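Long-range contact in putative transcriptional regulator protein (Vibrio parahaemolyticus, PDB 3ER6), which probably acts as a DNA-binding transcription factor of the AraC type, of which this chain is the DJ-1/PfpI-like N-terminal part: residues 130-135 with 163-168. The protein carries 1 engineered substitution. Numbering follows the deposited sequence.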
ATOM      1  N   ASN A 130      15.954  20.856 -10.833  1.00 36.91           N
ATOM      2  CA  ASN A 130      15.980  21.183  -9.428  1.00 37.33           C
ATOM      3  C   ASN A 130      14.629  21.679  -8.883  1.00 36.40           C
ATOM      4  O   ASN A 130      14.605  22.582  -8.053  1.00 35.97           O
ATOM      5  CB  ASN A 130      17.079  22.214  -9.090  1.00 37.57           C
ATOM      6  CG  ASN A 130      18.446  21.543  -8.823  1.00 40.30           C
ATOM      7  OD1 ASN A 130      19.414  22.203  -8.425  1.00 41.46           O
ATOM      8  ND2 ASN A 130      18.536  20.234  -9.086  1.00 35.39           N
ATOM      9  N   LYS A 131      13.532  21.028  -9.270  1.00 35.53           N
ATOM     10  CA  LYS A 131      12.259  21.242  -8.568  1.00 35.26           C
ATOM     11  C   LYS A 131      11.671  19.924  -8.053  1.00 34.47           C
ATOM     12  O   LYS A 131      11.796  18.896  -8.704  1.00 34.53           O
ATOM     13  CB  LYS A 131      11.230  21.937  -9.479  1.00 36.57           C
ATOM     14  CG  LYS A 131      11.764  23.241 -10.056  1.00 37.63           C
ATOM     15  CD  LYS A 131      10.812  23.849 -11.069  1.00 45.57           C
ATOM     16  CE  LYS A 131      11.123  25.356 -11.213  1.00 49.91           C
ATOM     17  NZ  LYS A 131       9.915  26.147 -11.613  1.00 56.05           N
ATOM     18  N   ALA A 132      11.010  19.946  -6.905  1.00 34.00           N
ATOM     19  CA  ALA A 132      10.519  18.675  -6.359  1.00 34.16           C
ATOM     20  C   ALA A 132       9.214  18.904  -5.656  1.00 34.44           C
ATOM     21  O   ALA A 132       8.725  20.030  -5.572  1.00 35.00           O
ATOM     22  CB  ALA A 132      11.532  18.089  -5.348  1.00 35.32           C
ATOM     23  N   VAL A 133       8.703  17.824  -5.091  1.00 33.99           N
ATOM     24  CA  VAL A 133       7.494  17.877  -4.253  1.00 33.04           C
ATOM     25  C   VAL A 133       7.764  17.123  -2.937  1.00 32.45           C
ATOM     26  O   VAL A 133       8.531  16.175  -2.915  1.00 32.82           O
ATOM     27  CB  VAL A 133       6.291  17.231  -5.021  1.00 32.34           C
ATOM     28  CG1 VAL A 133       5.951  18.060  -6.274  1.00 30.64           C
ATOM     29  CG2 VAL A 133       6.595  15.736  -5.407  1.00 28.35           C
ATOM     30  N   MET A 134       7.148  17.527  -1.829  1.00 31.92           N
ATOM     31  CA  MET A 134       7.227  16.676  -0.646  1.00 32.13           C
ATOM     32  C   MET A 134       5.969  16.916   0.143  1.00 33.83           C
ATOM     33  O   MET A 134       5.393  18.025   0.028  1.00 34.81           O
ATOM     34  CB  MET A 134       8.488  16.975   0.180  1.00 31.54           C
ATOM     35  CG  MET A 134       8.670  16.139   1.472  1.00 31.01           C
ATOM     36  SD  MET A 134       8.494  14.289   1.364  1.00 20.77           S
ATOM     37  CE  MET A 134       9.589  13.971   0.046  1.00 26.17           C
ATOM     38  N   HIS A 135       5.514  15.929   0.921  1.00 33.86           N
ATOM     39  CA  HIS A 135       4.323  16.137   1.725  1.00 35.20           C
ATOM     40  C   HIS A 135       4.686  16.993   2.957  1.00 35.48           C
ATOM     41  O   HIS A 135       5.883  17.206   3.280  1.00 34.65           O
ATOM     42  CB  HIS A 135       3.662  14.793   2.118  1.00 35.35           C
ATOM     43  CG  HIS A 135       4.617  13.783   2.665  1.00 33.97           C
ATOM     44  ND1 HIS A 135       5.305  13.973   3.838  1.00 32.43           N
ATOM     45  CD2 HIS A 135       5.037  12.585   2.168  1.00 30.59           C
ATOM     46  CE1 HIS A 135       6.089  12.928   4.057  1.00 34.45           C
ATOM     47  NE2 HIS A 135       5.948  12.077   3.056  1.00 30.16           N
ATOM     48  N   VAL A 163      12.336  11.297 -14.606  1.00 33.35           N
ATOM     49  CA  VAL A 163      12.253  11.151 -13.154  1.00 31.10           C
ATOM     50  C   VAL A 163      10.821  11.524 -12.748  1.00 31.11           C
ATOM     51  O   VAL A 163      10.326  12.614 -13.066  1.00 31.68           O
ATOM     52  CB  VAL A 163      13.302  12.055 -12.408  1.00 30.96           C
ATOM     53  CG1 VAL A 163      13.195  11.870 -10.876  1.00 31.06           C
ATOM     54  CG2 VAL A 163      14.702  11.774 -12.922  1.00 32.02           C
ATOM     55  N   TYR A 164      10.159  10.630 -12.035  1.00 29.80           N
ATOM     56  CA  TYR A 164       8.768  10.807 -11.595  1.00 30.35           C
ATOM     57  C   TYR A 164       8.737  10.849 -10.084  1.00 29.53           C
ATOM     58  O   TYR A 164       9.188   9.903  -9.426  1.00 31.34           O
ATOM     59  CB  TYR A 164       7.906   9.591 -12.048  1.00 29.69           C
ATOM     60  CG  TYR A 164       7.864   9.391 -13.529  1.00 30.35           C
ATOM     61  CD1 TYR A 164       6.682   9.663 -14.250  1.00 31.79           C
ATOM     62  CD2 TYR A 164       8.975   8.906 -14.213  1.00 32.45           C
ATOM     63  CE1 TYR A 164       6.604   9.457 -15.623  1.00 32.62           C
ATOM     64  CE2 TYR A 164       8.940   8.725 -15.621  1.00 34.59           C
ATOM     65  CZ  TYR A 164       7.753   9.022 -16.302  1.00 34.30           C
ATOM     66  OH  TYR A 164       7.709   8.852 -17.652  1.00 37.88           O
ATOM     67  N   LEU A 165       8.205  11.919  -9.525  1.00 27.44           N
ATOM     68  CA  LEU A 165       8.122  12.091  -8.119  1.00 28.91           C
ATOM     69  C   LEU A 165       6.655  12.065  -7.642  1.00 29.00           C
ATOM     70  O   LEU A 165       5.776  12.765  -8.198  1.00 28.70           O
ATOM     71  CB  LEU A 165       8.708  13.464  -7.670  1.00 28.30           C
ATOM     72  CG  LEU A 165      10.130  13.874  -8.121  1.00 28.34           C
ATOM     73  CD1 LEU A 165      10.472  15.249  -7.487  1.00 29.90           C
ATOM     74  CD2 LEU A 165      11.187  12.812  -7.729  1.00 27.90           C
ATOM     75  N   SER A 166       6.396  11.291  -6.587  1.00 28.32           N
ATOM     76  CA  SER A 166       5.046  11.237  -6.032  1.00 29.30           C
ATOM     77  C   SER A 166       5.155  11.277  -4.456  1.00 29.77           C
ATOM     78  O   SER A 166       5.606  10.315  -3.840  1.00 27.12           O
ATOM     79  CB  SER A 166       4.292   9.988  -6.522  1.00 29.60           C
ATOM     80  OG  SER A 166       3.033   9.906  -5.829  1.00 28.56           O
ATOM     81  N   SER A 167       4.781  12.409  -3.844  1.00 28.53           N
ATOM     82  CA  SER A 167       4.862  12.618  -2.374  1.00 29.78           C
ATOM     83  C   SER A 167       4.181  11.513  -1.554  1.00 28.85           C
ATOM     84  O   SER A 167       4.731  11.012  -0.595  1.00 30.07           O
ATOM     85  CB  SER A 167       4.205  13.947  -1.978  1.00 30.18           C
ATOM     86  OG  SER A 167       4.978  15.006  -2.475  1.00 36.74           O
ATOM     87  N   GLY A 168       2.969  11.161  -1.940  1.00 30.47           N
ATOM     88  CA  GLY A 168       2.172  10.242  -1.173  1.00 30.89           C
ATOM     89  C   GLY A 168       1.863  10.828   0.207  1.00 31.18           C
ATOM     90  O   GLY A 168       1.524  12.031   0.328  1.00 32.14           O
TER
HETATM   91  O   HOH W   1       3.545  17.321  -2.438  1.00 43.63           O
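L165 lays its CD1 methyl over the backbone and methyl of A132, 3.6 Å from A132 CA. The CB of A132 is almost as near. One residue on, V133 sends CG2 between L165 and S167, the two residues of 163-168 whose side chains point toward 130-135. V133 CG2 lies 3.8 Å from L165 CB. On its other flank S167 OG is 3.4 Å from V133 CG2. CG2 occupies the cramped site between the backbone N and the carbonyl carbon of V133. CG1 lies anti to that carbonyl (chi1 -65°). L158 touches both V133 and L165, and V121 of helix 117-124 also packs on L165.

The touching parts, 131-135 and 165-168, run nearly parallel, 10° apart end to end, but no direct hydrogen bond joins the two segments. Strand 163-166 belongs to the six-stranded central sheet of the DJ-1/PfpI-like domain, beside strand 110-114. Strand 131-132 pairs instead with 150-151. The contact therefore joins the central sheet to the chain that leads into helix 136-145.

S167 points its hydroxyl at the M134 backbone. S167 OG sits 3.3 Å from M134 CA, and its approach to M134 N is too poorly angled for a hydrogen bond. A water bridges the gap. It is 2.7 Å from S167 OG and makes a weak bond to M134 O.

H135 turns its ring edge to the S167 carbonyl. H135 CD2 lies 3.2 Å from S167 O, near the ring plane. M134 SD stands over the ring centre, 3.7 Å above the plane, and so backs one face. NE2 is hydrogen-bonded to D115 OD1, which further fixes the ring. T198 of the second subunit also packs on H135, placing this end of the contact next to the other chain.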